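Local atomic coordinates of ATP phosphoribosyltransferase regulatory subunit (Thermotoga maritima, PDB entry 1USY), a protein that is probably required for the first step of histidine biosynthesis and may allow histidine to feedback-regulate ATP phosphoribosyltransferase. Residues F24-E30 with T57-H61; E96-R100 with E261-G265; E128-T132 with Y234-F239; S183-P189 with V221-T226. One frame throughout, in Å; residues are numbered along the deposited sequence.

Contact 1: residues F24-E30 with T57-H61; sequences FFVPALE and TVLNH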
loop_
_atom_site.group_PDB
_atom_site.type_symbol
_atom_site.label_atom_id
_atom_site.label_comp_id
_atom_site.label_asym_id
_atom_site.label_seq_id
_atom_site.Cartn_x
_atom_site.Cartn_y
_atom_site.Cartn_z
ATOM N N PHE B 24 -20.273 -13.018 -19.747
ATOM C CA PHE B 24 -19.559 -13.200 -18.488
ATOM C C PHE B 24 -18.898 -11.873 -18.163
ATOM O O PHE B 24 -17.884 -11.552 -18.752
ATOM C CB PHE B 24 -18.524 -14.319 -18.635
ATOM C CG PHE B 24 -17.667 -14.507 -17.433
ATOM C CD1 PHE B 24 -18.080 -15.322 -16.399
ATOM C CD2 PHE B 24 -16.438 -13.867 -17.324
ATOM C CE1 PHE B 24 -17.275 -15.497 -15.252
ATOM C CE2 PHE B 24 -15.634 -14.021 -16.202
ATOM C CZ PHE B 24 -16.047 -14.844 -15.167
ATOM N N PHE B 25 -19.504 -11.094 -17.264
ATOM C CA PHE B 25 -18.980 -9.783 -16.851
ATOM C C PHE B 25 -18.727 -9.741 -15.369
ATOM O O PHE B 25 -19.651 -9.940 -14.586
ATOM C CB PHE B 25 -19.956 -8.668 -17.196
ATOM C CG PHE B 25 -19.972 -8.306 -18.645
ATOM C CD1 PHE B 25 -20.604 -9.126 -19.569
ATOM C CD2 PHE B 25 -19.346 -7.150 -19.087
ATOM C CE1 PHE B 25 -20.625 -8.801 -20.940
ATOM C CE2 PHE B 25 -19.354 -6.817 -20.436
ATOM C CZ PHE B 25 -20.026 -7.667 -21.378
ATOM N N VAL B 26 -17.475 -9.464 -14.999
ATOM C CA VAL B 26 -17.035 -9.400 -13.611
ATOM C C VAL B 26 -16.126 -8.204 -13.322
ATOM O O VAL B 26 -15.513 -7.652 -14.217
ATOM C CB VAL B 26 -16.276 -10.687 -13.165
ATOM C CG1 VAL B 26 -17.148 -11.881 -13.279
ATOM C CG2 VAL B 26 -14.994 -10.883 -13.968
ATOM N N PRO B 27 -16.071 -7.787 -12.055
ATOM C CA PRO B 27 -15.154 -6.739 -11.618
ATOM C C PRO B 27 -13.728 -7.003 -11.965
ATOM O O PRO B 27 -13.287 -8.123 -11.817
ATOM C CB PRO B 27 -15.297 -6.784 -10.098
ATOM C CG PRO B 27 -16.687 -7.194 -9.889
ATOM C CD PRO B 27 -16.957 -8.226 -10.966
ATOM N N ALA B 28 -13.011 -5.964 -12.392
ATOM C CA ALA B 28 -11.572 -6.020 -12.625
ATOM C C ALA B 28 -10.759 -6.451 -11.373
ATOM O O ALA B 28 -9.801 -7.217 -11.476
ATOM C CB ALA B 28 -11.098 -4.658 -13.124
ATOM N N LEU B 29 -11.132 -5.935 -10.216
ATOM C CA LEU B 29 -10.459 -6.272 -8.972
ATOM C C LEU B 29 -11.159 -7.456 -8.309
ATOM O O LEU B 29 -12.376 -7.549 -8.348
ATOM C CB LEU B 29 -10.452 -5.060 -8.027
ATOM C CG LEU B 29 -9.264 -4.126 -8.229
ATOM C CD1 LEU B 29 -9.260 -3.017 -7.203
ATOM C CD2 LEU B 29 -7.949 -4.880 -8.168
ATOM N N GLU B 30 -10.380 -8.357 -7.719
ATOM C CA GLU B 30 -10.907 -9.497 -6.975
ATOM C C GLU B 30 -10.055 -9.733 -5.717
ATOM O O GLU B 30 -8.840 -9.897 -5.804
ATOM C CB GLU B 30 -10.931 -10.743 -7.862
ATOM C CG GLU B 30 -12.226 -10.894 -8.658
ATOM C CD GLU B 30 -12.176 -11.982 -9.719
ATOM O OE1 GLU B 30 -11.295 -12.867 -9.642
ATOM O OE2 GLU B 30 -13.023 -11.946 -10.638
ATOM N N THR B 57 -9.388 -16.123 -14.889
ATOM C CA THR B 57 -10.567 -15.567 -14.233
ATOM C C THR B 57 -11.832 -16.408 -14.391
ATOM O O THR B 57 -12.534 -16.643 -13.434
ATOM C CB THR B 57 -10.824 -14.153 -14.765
ATOM O OG1 THR B 57 -9.876 -13.260 -14.174
ATOM C CG2 THR B 57 -12.182 -13.642 -14.296
ATOM N N VAL B 58 -12.146 -16.825 -15.603
ATOM C CA VAL B 58 -13.373 -17.559 -15.814
ATOM C C VAL B 58 -13.238 -18.854 -15.035
ATOM O O VAL B 58 -14.196 -19.339 -14.445
ATOM C CB VAL B 58 -13.632 -17.775 -17.317
ATOM C CG1 VAL B 58 -14.717 -18.807 -17.562
ATOM C CG2 VAL B 58 -13.987 -16.430 -18.004
ATOM N N LEU B 59 -12.014 -19.365 -14.960
ATOM C CA LEU B 59 -11.751 -20.635 -14.290
ATOM C C LEU B 59 -11.870 -20.635 -12.777
ATOM O O LEU B 59 -12.290 -21.642 -12.222
ATOM C CB LEU B 59 -10.404 -21.212 -14.700
ATOM C CG LEU B 59 -10.585 -22.337 -15.717
ATOM C CD1 LEU B 59 -9.410 -22.372 -16.642
ATOM C CD2 LEU B 59 -10.724 -23.651 -14.973
ATOM N N ASN B 60 -11.492 -19.536 -12.118
ATOM C CA ASN B 60 -11.749 -19.390 -10.691
ATOM C C ASN B 60 -13.239 -19.354 -10.388
ATOM O O ASN B 60 -13.698 -20.044 -9.494
ATOM C CB ASN B 60 -11.079 -18.138 -10.110
ATOM C CG ASN B 60 -9.605 -18.343 -9.803
ATOM O OD1 ASN B 60 -9.175 -19.427 -9.359
ATOM N ND2 ASN B 60 -8.812 -17.299 -10.043
ATOM N N HIS B 61 -13.988 -18.564 -11.155
ATOM C CA HIS B 61 -15.431 -18.406 -10.953
ATOM C C HIS B 61 -16.280 -19.646 -11.193
ATOM O O HIS B 61 -17.391 -19.739 -10.700
ATOM C CB HIS B 61 -15.944 -17.264 -11.806
ATOM C CG HIS B 61 -15.496 -15.927 -11.318
ATOM N ND1 HIS B 61 -16.353 -14.858 -11.184
ATOM C CD2 HIS B 61 -14.281 -15.487 -10.914
ATOM C CE1 HIS B 61 -15.681 -13.814 -10.729
ATOM N NE2 HIS B 61 -14.422 -14.168 -10.565
#
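F24 and V58 bring the two backbones to a CA–CA distance of 8.0 Å, where a largely irregular run of chain, becoming strand at L29 and E30, passes the helix that carries T57–H61; no main-chain hydrogen bond spans this gap. F24 sends its ring to the helix with CG anti to the backbone N (chi1 175°). V58 CG2 sits over one face of that ring as a CH-pi contact, 3.8 Å from its centroid, displaced toward the rim. T57 CG2 meets the same ring at its edge, in plane, so two small branched residues fit against a broad flat one. The edge of F24 is directed at the face of H61 in an offset edge-to-face pair, centroids 5.6 Å apart and planes 73° apart. V26 divides its fork between two partners: CG2 meets T57 CG2 tip to tip at 4.0 Å, while CG1 comes obliquely to H61 CE1 at 3.5 Å. Beyond it, the extended chain of E30 reaches H61, whose NE2 donates to E30 OE2 at 2.6 Å. The bond is bent, and OE2 is approached from above the carboxylate plane. H61 ND1 has a weak bond to D2 of the second subunit, and carboxylates at both ring nitrogens would probably stabilise a charged imidazole. Around this core, V73 of strand 71-83 packs on both F24 and V58, and I71 on V58; the backbones of A28 and E30 bond to R51 and S49, and Y80 of the second subunit bonds to A28 N.

Contact 2: residues E96-R100 with E261-G265; sequences EKVPR and EKGVG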
loop_
_atom_site.group_PDB
_atom_site.type_symbol
_atom_site.label_atom_id
_atom_site.label_comp_id
_atom_site.label_asym_id
_atom_site.label_seq_id
_atom_site.Cartn_x
_atom_site.Cartn_y
_atom_site.Cartn_z
ATOM N N GLU B 96 -14.722 -18.869 -24.082
ATOM C CA GLU B 96 -14.199 -19.859 -23.179
ATOM C C GLU B 96 -15.231 -21.001 -23.123
ATOM O O GLU B 96 -16.382 -20.773 -22.743
ATOM C CB GLU B 96 -14.015 -19.180 -21.832
ATOM C CG GLU B 96 -12.757 -19.552 -21.093
ATOM C CD GLU B 96 -11.491 -19.291 -21.878
ATOM O OE1 GLU B 96 -10.867 -20.289 -22.270
ATOM O OE2 GLU B 96 -11.093 -18.112 -22.066
ATOM N N LYS B 97 -14.847 -22.202 -23.566
ATOM C CA LYS B 97 -15.671 -23.417 -23.385
ATOM C C LYS B 97 -14.947 -24.486 -22.542
ATOM O O LYS B 97 -13.922 -25.024 -22.938
ATOM C CB LYS B 97 -16.115 -23.998 -24.718
ATOM C CG LYS B 97 -16.555 -25.437 -24.643
ATOM C CD LYS B 97 -18.046 -25.670 -24.852
ATOM C CE LYS B 97 -18.329 -27.191 -24.696
ATOM N NZ LYS B 97 -19.713 -27.637 -24.912
ATOM N N VAL B 98 -15.467 -24.752 -21.355
ATOM C CA VAL B 98 -14.911 -25.776 -20.485
ATOM C C VAL B 98 -16.087 -26.592 -19.998
ATOM O O VAL B 98 -16.942 -26.047 -19.284
ATOM C CB VAL B 98 -14.230 -25.191 -19.225
ATOM C CG1 VAL B 98 -13.585 -26.297 -18.396
ATOM C CG2 VAL B 98 -13.224 -24.107 -19.582
ATOM N N PRO B 99 -16.134 -27.885 -20.328
ATOM C CA PRO B 99 -15.057 -28.645 -20.957
ATOM C C PRO B 99 -15.159 -28.767 -22.474
ATOM O O PRO B 99 -16.256 -28.771 -23.047
ATOM C CB PRO B 99 -15.201 -30.037 -20.331
ATOM C CG PRO B 99 -16.477 -29.976 -19.491
ATOM C CD PRO B 99 -17.257 -28.771 -19.973
ATOM N N ARG B 100 -13.989 -28.859 -23.098
ATOM C CA ARG B 100 -13.848 -29.189 -24.501
ATOM C C ARG B 100 -14.119 -30.664 -24.622
ATOM O O ARG B 100 -13.411 -31.483 -24.043
ATOM C CB ARG B 100 -12.428 -28.878 -24.974
ATOM C CG ARG B 100 -12.048 -29.487 -26.319
ATOM C CD ARG B 100 -10.630 -29.182 -26.758
ATOM N NE ARG B 100 -9.675 -30.222 -26.355
ATOM C CZ ARG B 100 -8.834 -30.119 -25.327
ATOM N NH1 ARG B 100 -8.811 -29.025 -24.573
ATOM N NH2 ARG B 100 -8.002 -31.112 -25.048
ATOM N N GLU B 261 -8.878 -31.430 -16.806
ATOM C CA GLU B 261 -9.924 -30.590 -17.349
ATOM C C GLU B 261 -9.504 -29.912 -18.658
ATOM O O GLU B 261 -8.687 -28.973 -18.666
ATOM C CB GLU B 261 -10.268 -29.512 -16.331
ATOM C CG GLU B 261 -11.124 -30.015 -15.192
ATOM C CD GLU B 261 -12.492 -29.369 -15.209
ATOM O OE1 GLU B 261 -12.557 -28.123 -15.051
ATOM O OE2 GLU B 261 -13.495 -30.099 -15.397
ATOM N N LYS B 262 -10.104 -30.366 -19.748
ATOM C CA LYS B 262 -9.865 -29.776 -21.058
ATOM C C LYS B 262 -10.800 -28.600 -21.369
ATOM O O LYS B 262 -12.013 -28.743 -21.309
ATOM C CB LYS B 262 -10.016 -30.857 -22.134
ATOM C CG LYS B 262 -8.869 -31.843 -22.197
ATOM C CD LYS B 262 -9.383 -33.257 -22.018
ATOM C CE LYS B 262 -8.761 -34.230 -22.987
ATOM N NZ LYS B 262 -8.744 -35.562 -22.319
ATOM N N GLY B 263 -10.224 -27.459 -21.739
ATOM C CA GLY B 263 -10.991 -26.341 -22.278
ATOM C C GLY B 263 -10.322 -25.689 -23.473
ATOM O O GLY B 263 -9.182 -25.993 -23.758
ATOM N N VAL B 264 -11.046 -24.816 -24.177
ATOM C CA VAL B 264 -10.507 -23.999 -25.266
ATOM C C VAL B 264 -10.990 -22.591 -25.048
ATOM O O VAL B 264 -12.077 -22.372 -24.492
ATOM C CB VAL B 264 -11.128 -24.293 -26.645
ATOM C CG1 VAL B 264 -10.084 -24.215 -27.781
ATOM C CG2 VAL B 264 -11.994 -25.508 -26.655
ATOM N N GLY B 265 -10.236 -21.649 -25.588
ATOM C CA GLY B 265 -10.579 -20.259 -25.472
ATOM C C GLY B 265 -9.844 -19.492 -26.516
ATOM O O GLY B 265 -8.922 -20.008 -27.131
#
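K97 and V264 form a hydrogen-bonded antiparallel pair: K97 N donates to V264 O at 2.9 Å, and V264 N returns the bond to K97 O at 3.1 Å. Beside them, E96 and G265 make a non-hydrogen-bonded pair. Their backbones turn outward, E96 bonding to V73 and G265 to G254, while V98 and G263 are likewise engaged by I71 and Y256 in the flanking strands. After V98 a cis peptide leads into P99, which has no N-H to offer; one further main-chain bond follows, R100 N donating to K262 O at 2.7 Å. The carboxylate of E96 bends across G265 and is bound through OE1 to Y256 OH. Glycine suits that place because a CB would run into the carboxylate; at G263 one would collide with V98 CG2. R100, its CG beside the carbonyl carbon (chi1 166°), lays CB 3.8 Å from V264 CG2, then bends at chi3, so that K262 CB lies over one face of the guanidinium. At its edge, NH1 makes a weak bond to G263 O (3.2 Å) and another to Y256 O, and NE has a long, weak ion pair with E255. An alanine here removes the guanidinium and the CG–CD chain, which is likely to leave G263 O without this donor and to open a gap beside V264 CG2. E261 brings OE1 beside V98 CG1, and its OE2 is taken by a salt bridge to R62. The chemistry implies a join held chiefly by main-chain bonds, with glycines where a CB would collide with the neighbouring strand and the arginine adding weak polar links at the margin.

Contact 3: residues E128-T132 with Y234-F239; sequences EIGHT and YCGLIF
In the mixed sheet of this class-II aminoacyl-tRNA synthetase relative, strands 125-131 and 237-243 run antiparallel as neighbours, and G130 with I238 forms their hydrogen-bonded pair. G130 N donates to I238 O at 2.8 Å; I238 N answers to G130 O at 2.9 Å. I129 faces F239, and H131 faces L237, in the non-hydrogen-bonded pairs on either side. Beyond the regular pairing, T132 N donates to G236 O at 3.0 Å. A chi1 of -161° swings CG of H131 away from its own N, which lays one face of the ring beneath the G236–L237 peptide: G236 CA makes a CH-pi contact 4.0 Å from the centroid, and L237 N lies toward the rim. G236 adopts backbone angles in which a CB would jam against the preceding carbonyl oxygen, hence a glycine. On the side of I238, its CD1 crosses obliquely to T132 CB at 3.5 Å. On the side of I129 and F239, I129 CD1 touches F239 CB at 4.1 Å; helix 199-215 covers I129 and H131, and helix 103-120 covers L237 and F239. E128, a buried acid, is satisfied by Y242 OH and by salt bridges to R187 and to a basic side chain of another protein's chain. An antiparallel sheet with helices packed on it, here continuing across these two strands, is the framework of the class-II synthetase catalytic domain.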
loop_
_atom_site.group_PDB
_atom_site.type_symbol
_atom_site.label_atom_id
_atom_site.label_comp_id
_atom_site.label_asym_id
_atom_site.label_seq_id
_atom_site.Cartn_x
_atom_site.Cartn_y
_atom_site.Cartn_z
ATOM N N GLU B 128 -2.500 -18.238 -37.878
ATOM C CA GLU B 128 -1.353 -19.105 -37.777
ATOM C C GLU B 128 -1.701 -20.209 -36.765
ATOM O O GLU B 128 -2.059 -19.932 -35.632
ATOM C CB GLU B 128 -0.138 -18.276 -37.375
ATOM C CG GLU B 128 1.059 -19.109 -37.009
ATOM C CD GLU B 128 2.209 -18.306 -36.453
ATOM O OE1 GLU B 128 2.242 -17.995 -35.238
ATOM O OE2 GLU B 128 3.093 -17.982 -37.247
ATOM N N ILE B 129 -1.660 -21.455 -37.195
ATOM C CA ILE B 129 -2.056 -22.579 -36.327
ATOM C C ILE B 129 -0.836 -23.342 -35.836
ATOM O O ILE B 129 0.165 -23.491 -36.531
ATOM C CB ILE B 129 -2.987 -23.583 -37.056
ATOM C CG1 ILE B 129 -4.231 -22.906 -37.654
ATOM C CG2 ILE B 129 -3.358 -24.757 -36.114
ATOM C CD1 ILE B 129 -5.412 -22.819 -36.677
ATOM N N GLY B 130 -0.932 -23.840 -34.625
ATOM C CA GLY B 130 0.169 -24.550 -34.019
ATOM C C GLY B 130 -0.417 -25.685 -33.203
ATOM O O GLY B 130 -1.634 -25.811 -33.053
ATOM N N HIS B 131 0.463 -26.506 -32.663
ATOM C CA HIS B 131 0.034 -27.570 -31.810
ATOM C C HIS B 131 1.127 -27.904 -30.856
ATOM O O HIS B 131 2.277 -28.117 -31.227
ATOM C CB HIS B 131 -0.301 -28.796 -32.623
ATOM C CG HIS B 131 -1.154 -29.781 -31.901
ATOM N ND1 HIS B 131 -2.495 -29.926 -32.170
ATOM C CD2 HIS B 131 -0.857 -30.681 -30.938
ATOM C CE1 HIS B 131 -2.989 -30.898 -31.418
ATOM N NE2 HIS B 131 -2.019 -31.360 -30.649
ATOM N N THR B 132 0.735 -27.974 -29.610
ATOM C CA THR B 132 1.659 -28.083 -28.519
ATOM C C THR B 132 2.158 -29.530 -28.385
ATOM O O THR B 132 3.183 -29.780 -27.754
ATOM C CB THR B 132 0.887 -27.608 -27.304
ATOM O OG1 THR B 132 1.764 -27.032 -26.344
ATOM C CG2 THR B 132 0.226 -28.737 -26.606
ATOM N N TYR B 234 -0.477 -24.084 -22.642
ATOM C CA TYR B 234 -1.492 -24.613 -23.539
ATOM C C TYR B 234 -1.290 -26.120 -23.706
ATOM O O TYR B 234 -0.239 -26.650 -23.347
ATOM C CB TYR B 234 -1.416 -23.922 -24.894
ATOM C CG TYR B 234 -2.147 -22.620 -25.001
ATOM C CD1 TYR B 234 -3.541 -22.587 -25.077
ATOM C CD2 TYR B 234 -1.441 -21.408 -25.071
ATOM C CE1 TYR B 234 -4.224 -21.382 -25.179
ATOM C CE2 TYR B 234 -2.109 -20.187 -25.186
ATOM C CZ TYR B 234 -3.506 -20.180 -25.241
ATOM O OH TYR B 234 -4.190 -18.985 -25.372
ATOM N N CYS B 235 -2.312 -26.800 -24.218
ATOM C CA CYS B 235 -2.245 -28.249 -24.390
ATOM C C CYS B 235 -3.128 -28.774 -25.539
ATOM O O CYS B 235 -4.287 -29.169 -25.353
ATOM C CB CYS B 235 -2.593 -28.951 -23.099
ATOM S SG CYS B 235 -1.983 -30.623 -23.187
ATOM N N GLY B 236 -2.559 -28.769 -26.734
ATOM C CA GLY B 236 -3.306 -29.103 -27.935
ATOM C C GLY B 236 -3.142 -27.967 -28.903
ATOM O O GLY B 236 -2.113 -27.275 -28.868
ATOM N N LEU B 237 -4.125 -27.746 -29.768
ATOM C CA LEU B 237 -3.898 -26.733 -30.775
ATOM C C LEU B 237 -3.969 -25.281 -30.322
ATOM O O LEU B 237 -4.709 -24.906 -29.447
ATOM C CB LEU B 237 -4.594 -27.003 -32.113
ATOM C CG LEU B 237 -6.080 -27.187 -32.211
ATOM C CD1 LEU B 237 -6.588 -26.359 -33.411
ATOM C CD2 LEU B 237 -6.424 -28.672 -32.357
ATOM N N ILE B 238 -3.151 -24.477 -30.967
ATOM C CA ILE B 238 -2.910 -23.114 -30.580
ATOM C C ILE B 238 -3.081 -22.254 -31.836
ATOM O O ILE B 238 -2.786 -22.690 -32.944
ATOM C CB ILE B 238 -1.461 -23.078 -30.007
ATOM C CG1 ILE B 238 -1.515 -23.394 -28.512
ATOM C CG2 ILE B 238 -0.717 -21.788 -30.320
ATOM C CD1 ILE B 238 -0.657 -24.558 -28.136
ATOM N N PHE B 239 -3.577 -21.043 -31.676
ATOM C CA PHE B 239 -3.718 -20.171 -32.825
ATOM C C PHE B 239 -3.354 -18.711 -32.469
ATOM O O PHE B 239 -3.587 -18.260 -31.351
ATOM C CB PHE B 239 -5.129 -20.273 -33.412
ATOM C CG PHE B 239 -6.163 -19.526 -32.606
ATOM C CD1 PHE B 239 -6.448 -18.192 -32.877
ATOM C CD2 PHE B 239 -6.823 -20.138 -31.573
ATOM C CE1 PHE B 239 -7.381 -17.511 -32.156
ATOM C CE2 PHE B 239 -7.745 -19.459 -30.862
ATOM C CZ PHE B 239 -8.039 -18.145 -31.155
#

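Contact 4: residues S183-P189 with V221-T226; sequences SIYRRSP and VEIDLT. With HIS (histidine), chain M.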
loop_
_atom_site.group_PDB
_atom_site.type_symbol
_atom_site.label_atom_id
_atom_site.label_comp_id
_atom_site.label_asym_id
_atom_site.label_seq_id
_atom_site.Cartn_x
_atom_site.Cartn_y
_atom_site.Cartn_z
ATOM N N SER B 183 8.405 -23.563 -40.831
ATOM C CA SER B 183 7.657 -22.461 -40.259
ATOM C C SER B 183 8.009 -21.172 -41.020
ATOM O O SER B 183 7.286 -20.159 -40.907
ATOM C CB SER B 183 7.977 -22.341 -38.758
ATOM O OG SER B 183 9.086 -21.461 -38.541
ATOM N N ILE B 184 9.120 -21.201 -41.769
ATOM C CA ILE B 184 9.445 -20.093 -42.656
ATOM C C ILE B 184 8.934 -20.282 -44.084
ATOM O O ILE B 184 8.314 -19.369 -44.643
ATOM C CB ILE B 184 10.970 -19.739 -42.684
ATOM C CG1 ILE B 184 11.442 -19.192 -41.332
ATOM C CG2 ILE B 184 11.230 -18.604 -43.698
ATOM C CD1 ILE B 184 12.684 -19.841 -40.846
ATOM N N TYR B 185 9.225 -21.448 -44.672
ATOM C CA TYR B 185 9.055 -21.675 -46.113
ATOM C C TYR B 185 7.880 -22.529 -46.548
ATOM O O TYR B 185 7.476 -22.412 -47.703
ATOM C CB TYR B 185 10.288 -22.333 -46.682
ATOM C CG TYR B 185 11.493 -21.446 -46.678
ATOM C CD1 TYR B 185 12.578 -21.724 -45.810
ATOM C CD2 TYR B 185 11.559 -20.322 -47.512
ATOM C CE1 TYR B 185 13.723 -20.898 -45.791
ATOM C CE2 TYR B 185 12.688 -19.495 -47.516
ATOM C CZ TYR B 185 13.776 -19.799 -46.667
ATOM O OH TYR B 185 14.891 -18.991 -46.647
ATOM N N ARG B 186 7.362 -23.393 -45.662
ATOM C CA ARG B 186 6.243 -24.270 -46.030
ATOM C C ARG B 186 5.116 -24.299 -45.011
ATOM O O ARG B 186 4.758 -25.363 -44.477
ATOM C CB ARG B 186 6.685 -25.714 -46.373
ATOM C CG ARG B 186 8.161 -26.049 -46.403
ATOM C CD ARG B 186 8.548 -27.026 -47.519
ATOM N NE ARG B 186 9.069 -26.243 -48.628
ATOM C CZ ARG B 186 8.939 -26.470 -49.949
ATOM N NH1 ARG B 186 8.288 -27.536 -50.480
ATOM N NH2 ARG B 186 9.511 -25.590 -50.751
ATOM N N ARG B 187 4.534 -23.125 -44.800
ATOM C CA ARG B 187 3.505 -22.881 -43.797
ATOM C C ARG B 187 2.095 -23.197 -44.302
ATOM O O ARG B 187 1.124 -23.188 -43.549
ATOM C CB ARG B 187 3.581 -21.406 -43.324
ATOM C CG ARG B 187 4.958 -20.973 -42.893
ATOM C CD ARG B 187 5.116 -19.468 -42.697
ATOM N NE ARG B 187 3.958 -18.832 -42.098
ATOM C CZ ARG B 187 3.811 -18.614 -40.797
ATOM N NH1 ARG B 187 4.751 -19.030 -39.936
ATOM N NH2 ARG B 187 2.709 -18.009 -40.349
ATOM N N SER B 188 1.990 -23.443 -45.587
ATOM C CA SER B 188 0.757 -23.908 -46.200
ATOM C C SER B 188 0.319 -25.269 -45.608
ATOM O O SER B 188 1.145 -26.188 -45.506
ATOM C CB SER B 188 1.004 -24.064 -47.709
ATOM O OG SER B 188 -0.021 -23.424 -48.427
ATOM N N PRO B 189 -0.971 -25.422 -45.259
ATOM C CA PRO B 189 -1.477 -26.668 -44.655
ATOM C C PRO B 189 -1.210 -27.877 -45.542
ATOM O O PRO B 189 -1.130 -29.023 -45.074
ATOM C CB PRO B 189 -2.989 -26.433 -44.556
ATOM C CG PRO B 189 -3.149 -24.946 -44.544
ATOM C CD PRO B 189 -2.039 -24.409 -45.417
ATOM N N VAL B 221 -4.534 -19.180 -44.068
ATOM C CA VAL B 221 -4.295 -20.084 -42.942
ATOM C C VAL B 221 -2.914 -20.694 -43.048
ATOM O O VAL B 221 -2.611 -21.352 -44.042
ATOM C CB VAL B 221 -5.378 -21.214 -42.776
ATOM C CG1 VAL B 221 -6.710 -20.610 -42.407
ATOM C CG2 VAL B 221 -5.553 -22.004 -44.040
ATOM N N GLU B 222 -2.074 -20.469 -42.037
ATOM C CA GLU B 222 -0.728 -21.027 -42.090
ATOM C C GLU B 222 -0.343 -21.833 -40.855
ATOM O O GLU B 222 -0.941 -21.729 -39.793
ATOM C CB GLU B 222 0.350 -19.987 -42.450
ATOM C CG GLU B 222 -0.138 -18.573 -42.517
ATOM C CD GLU B 222 0.719 -17.650 -43.352
ATOM O OE1 GLU B 222 0.280 -17.301 -44.464
ATOM O OE2 GLU B 222 1.785 -17.208 -42.868
ATOM N N ILE B 223 0.657 -22.655 -41.020
ATOM C CA ILE B 223 1.004 -23.607 -40.013
ATOM C C ILE B 223 2.379 -23.264 -39.497
ATOM O O ILE B 223 3.299 -23.082 -40.282
ATOM C CB ILE B 223 1.006 -25.000 -40.646
ATOM C CG1 ILE B 223 -0.409 -25.389 -41.147
ATOM C CG2 ILE B 223 1.663 -25.992 -39.695
ATOM C CD1 ILE B 223 -1.346 -26.055 -40.109
ATOM N N ASP B 224 2.514 -23.144 -38.185
ATOM C CA ASP B 224 3.809 -22.781 -37.558
ATOM C C ASP B 224 3.937 -23.439 -36.190
ATOM O O ASP B 224 3.212 -23.127 -35.267
ATOM C CB ASP B 224 3.936 -21.264 -37.407
ATOM C CG ASP B 224 5.283 -20.838 -36.810
ATOM O OD1 ASP B 224 5.851 -21.563 -35.927
ATOM O OD2 ASP B 224 5.834 -19.773 -37.181
ATOM N N LEU B 225 4.875 -24.361 -36.095
ATOM C CA LEU B 225 5.062 -25.204 -34.923
ATOM C C LEU B 225 6.188 -24.711 -33.988
ATOM O O LEU B 225 6.654 -25.466 -33.109
ATOM C CB LEU B 225 5.372 -26.607 -35.395
ATOM C CG LEU B 225 4.261 -27.510 -35.957
ATOM C CD1 LEU B 225 2.891 -26.840 -36.155
ATOM C CD2 LEU B 225 4.747 -28.113 -37.261
ATOM N N THR B 226 6.672 -23.491 -34.279
ATOM C CA THR B 226 7.586 -22.964 -33.275
ATOM C C THR B 226 6.734 -22.462 -32.083
ATOM O O THR B 226 5.633 -22.938 -31.848
ATOM C CB THR B 226 8.444 -21.856 -33.929
ATOM O OG1 THR B 226 7.626 -20.827 -34.455
ATOM C CG2 THR B 226 9.295 -22.384 -35.095
HETATM C CA HIS M . 14.341 -17.336 -39.822
HETATM C C HIS M . 15.257 -18.317 -39.082
HETATM C CB HIS M . 15.157 -16.345 -40.696
HETATM C CG HIS M . 15.834 -16.977 -41.878
HETATM N ND1 HIS M . 16.191 -18.310 -41.921
HETATM C CD2 HIS M . 16.231 -16.449 -43.060
HETATM C CE1 HIS M . 16.763 -18.575 -43.080
HETATM N NE2 HIS M . 16.797 -17.462 -43.790
#
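R187 and E222 anchor a buried salt-bridge network that fastens the loop after helix 174-185 to strand 220-223 of the sheet. The backbones meet where I223 N donates to R187 O at 2.6 Å. R187 holds CG anti to its carbonyl carbon and runs extended before bending at chi3 (38°), which turns the guanidinium back to the strand. NE and NH2 then grip one oxygen, E222 OE2, side-on, each at 2.8 Å. The planes of the two groups are 64° apart; NH2 meets the anti lone pair of E222 OE2, the one away from the other oxygen, whereas NE comes from above the carboxylate plane. A chi1 of -178° carries the D224 carboxylate beside its carbonyl carbon and puts OD2 3.1 Å from R187 NH1 in a weak bond; that oxygen is shared with K157. Arginine suits this place because several nitrogens can serve several acids, E128 included. A methionine in its place would probably leave E222, D224 and E128 close together with less positive charge to balance them. Beyond, the compact ring of P189 brings CG to V221 CG2 at 3.8 Å, crossing at about a right angle. On the helix end, I184 and Y185 line the histidine pocket, Y185 OH being 3.8 Å from NE2 of the bound histidine. S183 CB packs against the carboxylate of D224, whose OD1 closes an Asx turn by accepting from T226 N at 2.7 Å.

How the contacts relate
From the N terminus, contact 1 closes a short loop of 26 residues, bringing residues 24-30 onto helix 54-63 before any other contact opens. Contact 2 then spans 160 residues, joining strand 86-98 to strand 262-269 late in the chain. Inside that span lies contact 3, and inside contact 3 lies contact 4, so the last three are concentric. They follow one sheet: contact 2 near its middle, contact 3 farther along, and contact 4 at strand 220-223, an outermost strand within this chain. I129 links contacts 3 and 4 through probable backbone bonds to E222 and D224, while V58 packs on E96 between contacts 1 and 2. Contacts 1 and 4 occupy opposite sides of the chain's centre.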